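Local coordinates for protein synthesis inhibitor I (Hordeum vulgare, PDB 4FBC), which belongs to the ribosome-inactivating protein family and acts as an inhibitor of protein synthesis, at residues Asp216-Leu221 with Asn253-Leu258. The protein carries 3 engineered substitutions. Residues are numbered along the deposited sequence; the frame is centred on the assembly and turned at random.
Sequences DLSAAL and NTLGIL
Leu255 reaches into the angle between Leu217 and Leu221, which lie one turn apart on helix 214-225. Its CB stands back from the helix and carries the branch forward. CG meets Leu217 CD2 at 3.8 Å. At the tip the two methyls part. CD1 lies 3.8 Å from Leu221 CD2 and also touches Leu217 CG. CD2 packs 3.8 Å from Leu217 CD2 and comes within 3.9 Å of Ser218 OG. Leu255 runs opposite to both leucines and slides past them. End methyls meet on both, and against Leu217 the overlap reaches back to the two CG atoms. Both helix leucines have CG anti to the backbone N (chi1 -177° in Leu217, -169° in Leu221), which sends their branches out toward Leu255. Thr254 CG2 adds a methyl contact to Leu217 CD2.

Leu258 packs on the same helix at Ser218. Its CD2 rests 3.7 Å from the backbone O of Ser218, and Ser218 OG sits 3.5 Å from Leu258 CA. That hydroxyl is buried but satisfied: it donates to Trp214 O one turn back and accepts from Leu259 N, tying the start of helix 214-225 to the chain that follows Leu258.

The side chain of Ser218 is about 8 Å from the bound adenosine monophosphate, and two residues of that pocket bond to the 253-258 segment, Trp214 NE1 to Ile257 O and Arg179 through the backbone. The segment leaves helix 248-254 at Leu255 and runs past helix 214-225 to strand 49-50, where Leu258 makes backbone bonds to Pro50 and, just beyond the strand, to Leu52, while Leu221 also packs on Ala248 and Ala251 of helix 248-254 and on Ser46 of strand 45-46.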
ATOM      1  N   ASP A 216       1.206   9.991 -10.306  1.00 18.08           N
ATOM      2  CA  ASP A 216       1.268  10.298 -11.735  1.00 18.34           C
ATOM      3  C   ASP A 216       0.359   9.383 -12.560  1.00 17.01           C
ATOM      4  O   ASP A 216      -0.342   9.839 -13.454  1.00 17.32           O
ATOM      5  CB  ASP A 216       2.707  10.158 -12.259  1.00 19.92           C
ATOM      6  CG  ASP A 216       3.611  11.289 -11.821  1.00 33.12           C
ATOM      7  OD1 ASP A 216       3.097  12.362 -11.430  1.00 29.96           O
ATOM      8  OD2 ASP A 216       4.847  11.100 -11.886  1.00 34.21           O
ATOM      9  N   LEU A 217       0.378   8.090 -12.261  1.00 17.64           N
ATOM     10  CA  LEU A 217      -0.424   7.140 -13.033  1.00 16.29           C
ATOM     11  C   LEU A 217      -1.904   7.328 -12.699  1.00 13.48           C
ATOM     12  O   LEU A 217      -2.751   7.282 -13.584  1.00 13.64           O
ATOM     13  CB  LEU A 217       0.016   5.693 -12.768  1.00 15.42           C
ATOM     14  CG  LEU A 217      -0.703   4.611 -13.590  1.00 13.78           C
ATOM     15  CD1 LEU A 217      -0.558   4.835 -15.096  1.00 16.99           C
ATOM     16  CD2 LEU A 217      -0.192   3.219 -13.210  1.00 12.95           C
ATOM     17  N   SER A 218      -2.205   7.545 -11.420  1.00 14.78           N
ATOM     18  CA  SER A 218      -3.581   7.783 -10.993  1.00 15.95           C
ATOM     19  C   SER A 218      -4.137   9.022 -11.686  1.00 17.46           C
ATOM     20  O   SER A 218      -5.226   8.993 -12.262  1.00 14.89           O
ATOM     21  CB  SER A 218      -3.659   7.955  -9.470  1.00 14.17           C
ATOM     22  OG  SER A 218      -3.288   6.760  -8.804  1.00 14.68           O
ATOM     23  N   ALA A 219      -3.375  10.114 -11.644  1.00 15.78           N
ATOM     24  CA  ALA A 219      -3.805  11.345 -12.299  1.00 20.19           C
ATOM     25  C   ALA A 219      -3.972  11.174 -13.813  1.00 16.00           C
ATOM     26  O   ALA A 219      -4.931  11.673 -14.387  1.00 16.72           O
ATOM     27  CB  ALA A 219      -2.841  12.479 -11.987  1.00 18.84           C
ATOM     28  N   ALA A 220      -3.043  10.475 -14.464  1.00 14.89           N
ATOM     29  CA  ALA A 220      -3.155  10.232 -15.900  1.00 15.46           C
ATOM     30  C   ALA A 220      -4.452   9.528 -16.311  1.00 15.65           C
ATOM     31  O   ALA A 220      -5.050   9.851 -17.341  1.00 17.16           O
ATOM     32  CB  ALA A 220      -1.935   9.457 -16.412  1.00 20.15           C
ATOM     33  N   LEU A 221      -4.885   8.544 -15.528  1.00 15.26           N
ATOM     34  CA  LEU A 221      -6.144   7.886 -15.842  1.00 14.08           C
ATOM     35  C   LEU A 221      -7.348   8.774 -15.511  1.00 16.72           C
ATOM     36  O   LEU A 221      -8.292   8.853 -16.303  1.00 16.77           O
ATOM     37  CB  LEU A 221      -6.251   6.530 -15.133  1.00 14.74           C
ATOM     38  CG  LEU A 221      -7.421   5.689 -15.627  1.00 15.91           C
ATOM     39  CD1 LEU A 221      -7.282   5.375 -17.124  1.00 17.39           C
ATOM     40  CD2 LEU A 221      -7.491   4.399 -14.822  1.00 17.64           C
ATOM     41  N   ASN A 253      -5.713  -1.864 -16.259  1.00 14.47           N
ATOM     42  CA  ASN A 253      -5.167  -3.168 -15.880  1.00 16.76           C
ATOM     43  C   ASN A 253      -4.018  -3.074 -14.881  1.00 14.03           C
ATOM     44  O   ASN A 253      -3.727  -4.039 -14.179  1.00 13.50           O
ATOM     45  CB  ASN A 253      -4.714  -3.941 -17.120  1.00 15.36           C
ATOM     46  CG  ASN A 253      -5.868  -4.566 -17.860  1.00 16.41           C
ATOM     47  OD1 ASN A 253      -6.744  -5.194 -17.251  1.00 20.60           O
ATOM     48  ND2 ASN A 253      -5.891  -4.398 -19.176  1.00 16.69           N
ATOM     49  N   THR A 254      -3.369  -1.913 -14.810  1.00 14.00           N
ATOM     50  CA  THR A 254      -2.213  -1.737 -13.933  1.00 13.64           C
ATOM     51  C   THR A 254      -2.587  -1.259 -12.528  1.00 13.57           C
ATOM     52  O   THR A 254      -2.016  -1.727 -11.536  1.00 13.20           O
ATOM     53  CB  THR A 254      -1.183  -0.772 -14.563  1.00 12.92           C
ATOM     54  OG1 THR A 254      -0.750  -1.323 -15.815  1.00 15.16           O
ATOM     55  CG2 THR A 254       0.023  -0.574 -13.636  1.00 14.73           C
ATOM     56  N   LEU A 255      -3.556  -0.348 -12.446  1.00 13.17           N
ATOM     57  CA  LEU A 255      -3.934   0.268 -11.174  1.00 12.24           C
ATOM     58  C   LEU A 255      -4.822  -0.661 -10.341  1.00 13.30           C
ATOM     59  O   LEU A 255      -5.891  -1.075 -10.788  1.00 13.91           O
ATOM     60  CB  LEU A 255      -4.639   1.616 -11.422  1.00 12.17           C
ATOM     61  CG  LEU A 255      -3.703   2.758 -11.849  1.00 13.78           C
ATOM     62  CD1 LEU A 255      -4.470   3.836 -12.596  1.00 13.24           C
ATOM     63  CD2 LEU A 255      -2.975   3.336 -10.642  1.00 13.78           C
ATOM     64  N   GLY A 256      -4.368  -0.992  -9.137  1.00 11.62           N
ATOM     65  CA  GLY A 256      -5.186  -1.727  -8.176  1.00 11.23           C
ATOM     66  C   GLY A 256      -6.220  -0.807  -7.539  1.00 12.00           C
ATOM     67  O   GLY A 256      -7.407  -1.121  -7.510  1.00 13.40           O
ATOM     68  N   ILE A 257      -5.763   0.336  -7.029  1.00 10.72           N
ATOM     69  CA  ILE A 257      -6.666   1.383  -6.531  1.00 10.21           C
ATOM     70  C   ILE A 257      -5.965   2.713  -6.741  1.00 10.79           C
ATOM     71  O   ILE A 257      -4.763   2.804  -6.534  1.00 13.46           O
ATOM     72  CB  ILE A 257      -7.092   1.152  -5.038  1.00 13.36           C
ATOM     73  CG1 ILE A 257      -8.074   2.241  -4.573  1.00 14.38           C
ATOM     74  CG2 ILE A 257      -5.866   1.029  -4.107  1.00 13.90           C
ATOM     75  CD1 ILE A 257      -8.771   1.902  -3.226  1.00 12.26           C
ATOM     76  N   LEU A 258      -6.701   3.719  -7.207  1.00 13.55           N
ATOM     77  CA  LEU A 258      -6.095   5.006  -7.558  1.00 13.19           C
ATOM     78  C   LEU A 258      -6.009   5.903  -6.328  1.00 12.98           C
ATOM     79  O   LEU A 258      -6.919   5.916  -5.513  1.00 12.58           O
ATOM     80  CB  LEU A 258      -6.923   5.733  -8.637  1.00 14.09           C
ATOM     81  CG  LEU A 258      -6.850   5.295 -10.105  1.00 13.72           C
ATOM     82  CD1 LEU A 258      -7.539   3.942 -10.316  1.00 12.52           C
ATOM     83  CD2 LEU A 258      -7.443   6.344 -11.037  1.00 15.35           C
TER